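Local coordinates for protein chitinase A (Cycas revoluta, PDB 4MNK) that probably hydrolyses chitin as a class V plant chitinase of glycosyl hydrolase family 18 and binds GlcNAc oligomers, at residues A[45-59]-A[104-116]. Residues are numbered along the deposited sequence; the frame is centred on the assembly and turned at random. Where two conformers were deposited one is given.
Sequences VRVPPGSEKTAEDFT and IALARRYGFHGLD
Tyr110 meets Ala55 and Val47 because its CG stands opposite the carbonyl carbon and beside the backbone N (chi1 -64°), which sends the phenol out from the last turn of helix 93-110 onto helix 52-63. Leu106, one turn earlier, has CG trans to its own N, and its two methyls reach the extended chain at Val45 and Arg46, with CD2 3.8 Å from Val45 CG1. The methyl of Ala55 sits squarely over one face of the Tyr110 ring, CB 3.9 Å from the centroid and 3° off the normal, a CH-pi contact that joins two outer helices of the GH18 TIM barrel, 52-63 and 93-110. The axes of segments 52-59 and 104-110 approach to 9.7 Å at 68°. At the far end of the ring, Val47 CG2 and Glu52 CG both lie against the hydroxyl, Glu52 CG 3.2 Å from Tyr110 OH. Beyond the Schellman motif at Gly111, the Phe58 and Phe112 side chains cross at about a right angle, Phe58 CD2 meeting Phe112 CE1, and Thr59 OG1, which is bonded to Thr71 of strand 70-77, lies over one Phe112 face.

The polar groups are joined through water. One molecule, in the plane of the tyrosine ring, links Tyr110 OH (2.7 Å) to Val47 N; a second accepts from Thr59 N (3.0 Å) and lies within bonding distance of both Ala55 O and Tyr110 O, each 2.7 Å away. With an alanine in place of Tyr110, the Ala55 methyl would probably lose its aromatic face and the water on Val47 N its phenolic partner. The chemistry thus implies that side chains of helix 93-110 pack by apolar contact on the loop and on helix 52-63, while waters bridge main-chain groups beside the tyrosine.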
# COMPACT_ATOMS: atom_id res chain seq x y z
N VAL A 45 -8.38 -13.84 14.01
CA VAL A 45 -8.46 -12.86 12.92
C VAL A 45 -9.79 -13.00 12.17
O VAL A 45 -10.26 -14.10 11.93
CB VAL A 45 -7.25 -12.99 11.97
CG1 VAL A 45 -7.34 -12.03 10.79
CG2 VAL A 45 -5.96 -12.73 12.74
N ARG A 46 -10.38 -11.86 11.82
CA ARG A 46 -11.70 -11.82 11.21
C ARG A 46 -11.89 -10.52 10.42
O ARG A 46 -11.21 -9.54 10.68
CB ARG A 46 -12.78 -11.91 12.30
CG ARG A 46 -12.76 -10.74 13.27
CD ARG A 46 -13.79 -10.88 14.36
NE ARG A 46 -13.91 -9.64 15.12
CZ ARG A 46 -14.67 -9.49 16.20
NH1 ARG A 46 -14.71 -8.31 16.82
NH2 ARG A 46 -15.40 -10.50 16.66
N VAL A 47 -12.83 -10.51 9.48
CA VAL A 47 -13.26 -9.23 8.93
C VAL A 47 -14.16 -8.57 9.98
O VAL A 47 -14.78 -9.29 10.78
CB VAL A 47 -13.95 -9.33 7.55
CG1 VAL A 47 -12.97 -9.78 6.49
CG2 VAL A 47 -15.16 -10.25 7.60
N PRO A 48 -14.22 -7.23 10.00
CA PRO A 48 -15.12 -6.57 10.95
C PRO A 48 -16.51 -7.20 10.90
O PRO A 48 -17.10 -7.31 9.82
CB PRO A 48 -15.15 -5.13 10.43
CG PRO A 48 -13.79 -4.93 9.83
CD PRO A 48 -13.40 -6.26 9.24
N PRO A 49 -17.03 -7.67 12.06
CA PRO A 49 -18.37 -8.25 12.08
C PRO A 49 -19.39 -7.34 11.40
O PRO A 49 -19.36 -6.12 11.59
CB PRO A 49 -18.65 -8.40 13.57
CG PRO A 49 -17.32 -8.68 14.15
CD PRO A 49 -16.36 -7.80 13.37
N GLY A 50 -20.25 -7.94 10.59
CA GLY A 50 -21.19 -7.19 9.77
C GLY A 50 -20.77 -7.07 8.31
O GLY A 50 -21.60 -6.75 7.46
N SER A 51 -19.50 -7.32 8.03
CA SER A 51 -18.98 -7.22 6.67
C SER A 51 -18.61 -8.57 6.07
O SER A 51 -17.85 -8.64 5.10
CB SER A 51 -17.78 -6.27 6.62
OG SER A 51 -16.66 -6.86 7.26
N GLU A 52 -19.14 -9.65 6.65
CA GLU A 52 -18.90 -11.01 6.16
C GLU A 52 -19.36 -11.24 4.72
O GLU A 52 -18.65 -11.88 3.94
CB GLU A 52 -19.56 -12.05 7.07
CG GLU A 52 -18.84 -12.31 8.39
CD GLU A 52 -19.20 -11.33 9.50
OE1 GLU A 52 -20.00 -10.39 9.28
OE2 GLU A 52 -18.67 -11.51 10.62
N LYS A 53 -20.53 -10.70 4.37
CA LYS A 53 -21.04 -10.87 3.00
C LYS A 53 -20.16 -10.16 1.98
O LYS A 53 -19.85 -10.72 0.92
CB LYS A 53 -22.50 -10.41 2.90
CG LYS A 53 -23.17 -10.74 1.56
CD LYS A 53 -23.07 -12.23 1.21
CE LYS A 53 -23.93 -12.58 0.01
NZ LYS A 53 -23.50 -13.87 -0.61
N THR A 54 -19.74 -8.94 2.30
CA THR A 54 -18.85 -8.17 1.43
C THR A 54 -17.53 -8.90 1.20
O THR A 54 -17.05 -8.99 0.06
CB THR A 54 -18.61 -6.76 2.02
OG1 THR A 54 -19.86 -6.06 2.11
CG2 THR A 54 -17.65 -5.95 1.16
N ALA A 55 -16.95 -9.45 2.26
CA ALA A 55 -15.70 -10.20 2.18
C ALA A 55 -15.83 -11.46 1.33
O ALA A 55 -14.96 -11.76 0.51
CB ALA A 55 -15.19 -10.54 3.56
N GLU A 56 -16.93 -12.18 1.51
CA GLU A 56 -17.18 -13.40 0.74
C GLU A 56 -17.38 -13.10 -0.74
O GLU A 56 -16.87 -13.82 -1.60
CB GLU A 56 -18.41 -14.14 1.29
CG GLU A 56 -18.76 -15.38 0.48
CD GLU A 56 -20.09 -16.01 0.85
OE1 GLU A 56 -20.40 -17.06 0.25
OE2 GLU A 56 -20.83 -15.47 1.70
N ASP A 57 -18.13 -12.04 -1.04
CA ASP A 57 -18.49 -11.73 -2.42
C ASP A 57 -17.36 -11.07 -3.21
O ASP A 57 -17.39 -11.06 -4.44
CB ASP A 57 -19.73 -10.84 -2.47
CG ASP A 57 -21.01 -11.57 -2.11
OD1 ASP A 57 -21.00 -12.81 -1.93
OD2 ASP A 57 -22.05 -10.89 -2.01
N PHE A 58 -16.37 -10.54 -2.50
CA PHE A 58 -15.29 -9.77 -3.12
C PHE A 58 -14.62 -10.51 -4.27
O PHE A 58 -14.53 -9.99 -5.39
CB PHE A 58 -14.25 -9.37 -2.07
CG PHE A 58 -13.11 -8.55 -2.61
CD1 PHE A 58 -13.26 -7.18 -2.81
CD2 PHE A 58 -11.89 -9.14 -2.92
CE1 PHE A 58 -12.21 -6.41 -3.31
CE2 PHE A 58 -10.83 -8.38 -3.42
CZ PHE A 58 -10.99 -7.01 -3.61
N THR A 59 -14.15 -11.73 -4.01
CA THR A 59 -13.36 -12.45 -5.00
C THR A 59 -14.17 -12.91 -6.22
O THR A 59 -13.77 -12.62 -7.35
CB THR A 59 -12.52 -13.58 -4.36
OG1 THR A 59 -11.67 -13.02 -3.35
CG2 THR A 59 -11.66 -14.29 -5.40
N ILE A 104 -5.03 -18.17 8.25
CA ILE A 104 -5.07 -19.15 7.17
C ILE A 104 -6.52 -19.60 6.93
O ILE A 104 -6.98 -19.65 5.79
CB ILE A 104 -4.13 -20.34 7.46
CG1 ILE A 104 -2.68 -19.88 7.38
CG2 ILE A 104 -4.40 -21.50 6.50
CD1 ILE A 104 -1.69 -20.83 8.01
N ALA A 105 -7.24 -19.88 8.02
CA ALA A 105 -8.64 -20.28 7.94
C ALA A 105 -9.51 -19.19 7.30
O ALA A 105 -10.41 -19.49 6.52
CB ALA A 105 -9.18 -20.65 9.32
N LEU A 106 -9.22 -17.94 7.63
CA LEU A 106 -9.95 -16.79 7.09
C LEU A 106 -9.80 -16.68 5.57
O LEU A 106 -10.80 -16.49 4.86
CB LEU A 106 -9.50 -15.50 7.77
CG LEU A 106 -10.33 -14.25 7.50
CD1 LEU A 106 -11.63 -14.29 8.28
CD2 LEU A 106 -9.54 -13.02 7.87
N ALA A 107 -8.57 -16.79 5.09
CA ALA A 107 -8.32 -16.70 3.65
C ALA A 107 -9.08 -17.79 2.90
O ALA A 107 -9.73 -17.52 1.90
CB ALA A 107 -6.83 -16.77 3.36
N ARG A 108 -9.02 -19.02 3.41
CA ARG A 108 -9.74 -20.13 2.79
C ARG A 108 -11.26 -19.95 2.88
O ARG A 108 -11.97 -20.24 1.92
CB ARG A 108 -9.33 -21.47 3.39
CG ARG A 108 -7.87 -21.86 3.15
CD ARG A 108 -7.52 -21.88 1.67
NE ARG A 108 -6.22 -22.51 1.44
CZ ARG A 108 -5.52 -22.43 0.31
NH1 ARG A 108 -5.99 -21.74 -0.72
NH2 ARG A 108 -4.35 -23.04 0.22
N ARG A 109 -11.74 -19.45 4.01
CA ARG A 109 -13.18 -19.29 4.24
C ARG A 109 -13.86 -18.33 3.25
O ARG A 109 -15.00 -18.56 2.86
CB ARG A 109 -13.45 -18.86 5.68
CG ARG A 109 -14.92 -18.85 6.05
CD ARG A 109 -15.11 -18.86 7.56
NE ARG A 109 -14.61 -20.09 8.17
CZ ARG A 109 -13.55 -20.16 8.97
NH1 ARG A 109 -13.18 -21.33 9.48
NH2 ARG A 109 -12.87 -19.06 9.27
N TYR A 110 -13.15 -17.27 2.86
CA TYR A 110 -13.71 -16.30 1.92
C TYR A 110 -13.21 -16.45 0.48
O TYR A 110 -13.59 -15.66 -0.38
CB TYR A 110 -13.48 -14.87 2.42
CG TYR A 110 -14.20 -14.54 3.71
CD1 TYR A 110 -13.48 -14.11 4.82
CD2 TYR A 110 -15.59 -14.64 3.82
CE1 TYR A 110 -14.13 -13.80 6.01
CE2 TYR A 110 -16.24 -14.34 5.01
CZ TYR A 110 -15.50 -13.92 6.10
OH TYR A 110 -16.14 -13.61 7.28
N GLY A 111 -12.37 -17.44 0.22
CA GLY A 111 -11.92 -17.73 -1.14
C GLY A 111 -10.80 -16.83 -1.65
O GLY A 111 -10.66 -16.63 -2.86
N PHE A 112 -10.00 -16.30 -0.72
CA PHE A 112 -8.80 -15.54 -1.07
C PHE A 112 -7.64 -16.47 -1.40
O PHE A 112 -7.56 -17.59 -0.89
CB PHE A 112 -8.42 -14.60 0.08
CG PHE A 112 -9.35 -13.44 0.24
CD1 PHE A 112 -9.21 -12.31 -0.55
CD2 PHE A 112 -10.39 -13.48 1.16
CE1 PHE A 112 -10.07 -11.23 -0.42
CE2 PHE A 112 -11.26 -12.40 1.31
CZ PHE A 112 -11.10 -11.28 0.51
N HIS A 113 -6.73 -15.98 -2.25
CA HIS A 113 -5.57 -16.76 -2.66
C HIS A 113 -4.33 -16.47 -1.82
O HIS A 113 -3.28 -17.08 -2.02
CB HIS A 113 -5.24 -16.51 -4.14
CG HIS A 113 -6.41 -16.70 -5.05
ND1 HIS A 113 -6.72 -17.92 -5.63
CD2 HIS A 113 -7.35 -15.83 -5.49
CE1 HIS A 113 -7.80 -17.78 -6.38
NE2 HIS A 113 -8.20 -16.52 -6.31
N GLY A 114 -4.44 -15.53 -0.89
CA GLY A 114 -3.30 -15.17 -0.08
C GLY A 114 -3.62 -14.25 1.08
O GLY A 114 -4.76 -13.77 1.22
N LEU A 115 -2.59 -14.01 1.88
CA LEU A 115 -2.64 -13.18 3.07
C LEU A 115 -1.61 -12.08 2.96
O LEU A 115 -0.53 -12.28 2.40
CB LEU A 115 -2.32 -14.01 4.31
CG LEU A 115 -3.35 -15.04 4.76
CD1 LEU A 115 -2.76 -15.98 5.80
CD2 LEU A 115 -4.60 -14.35 5.31
N ASP A 116 -1.95 -10.92 3.51
CA ASP A 116 -1.03 -9.80 3.60
C ASP A 116 -1.04 -9.27 5.02
O ASP A 116 -2.08 -9.25 5.67
CB ASP A 116 -1.44 -8.70 2.62
CG ASP A 116 -0.56 -7.47 2.71
OD1 ASP A 116 0.59 -7.51 2.21
OD2 ASP A 116 -1.02 -6.45 3.27
O HOH W 1 -14.51 -13.03 9.41
O HOH W 2 -13.61 -13.13 -1.44
O HOH W 3 -16.38 -16.49 -1.92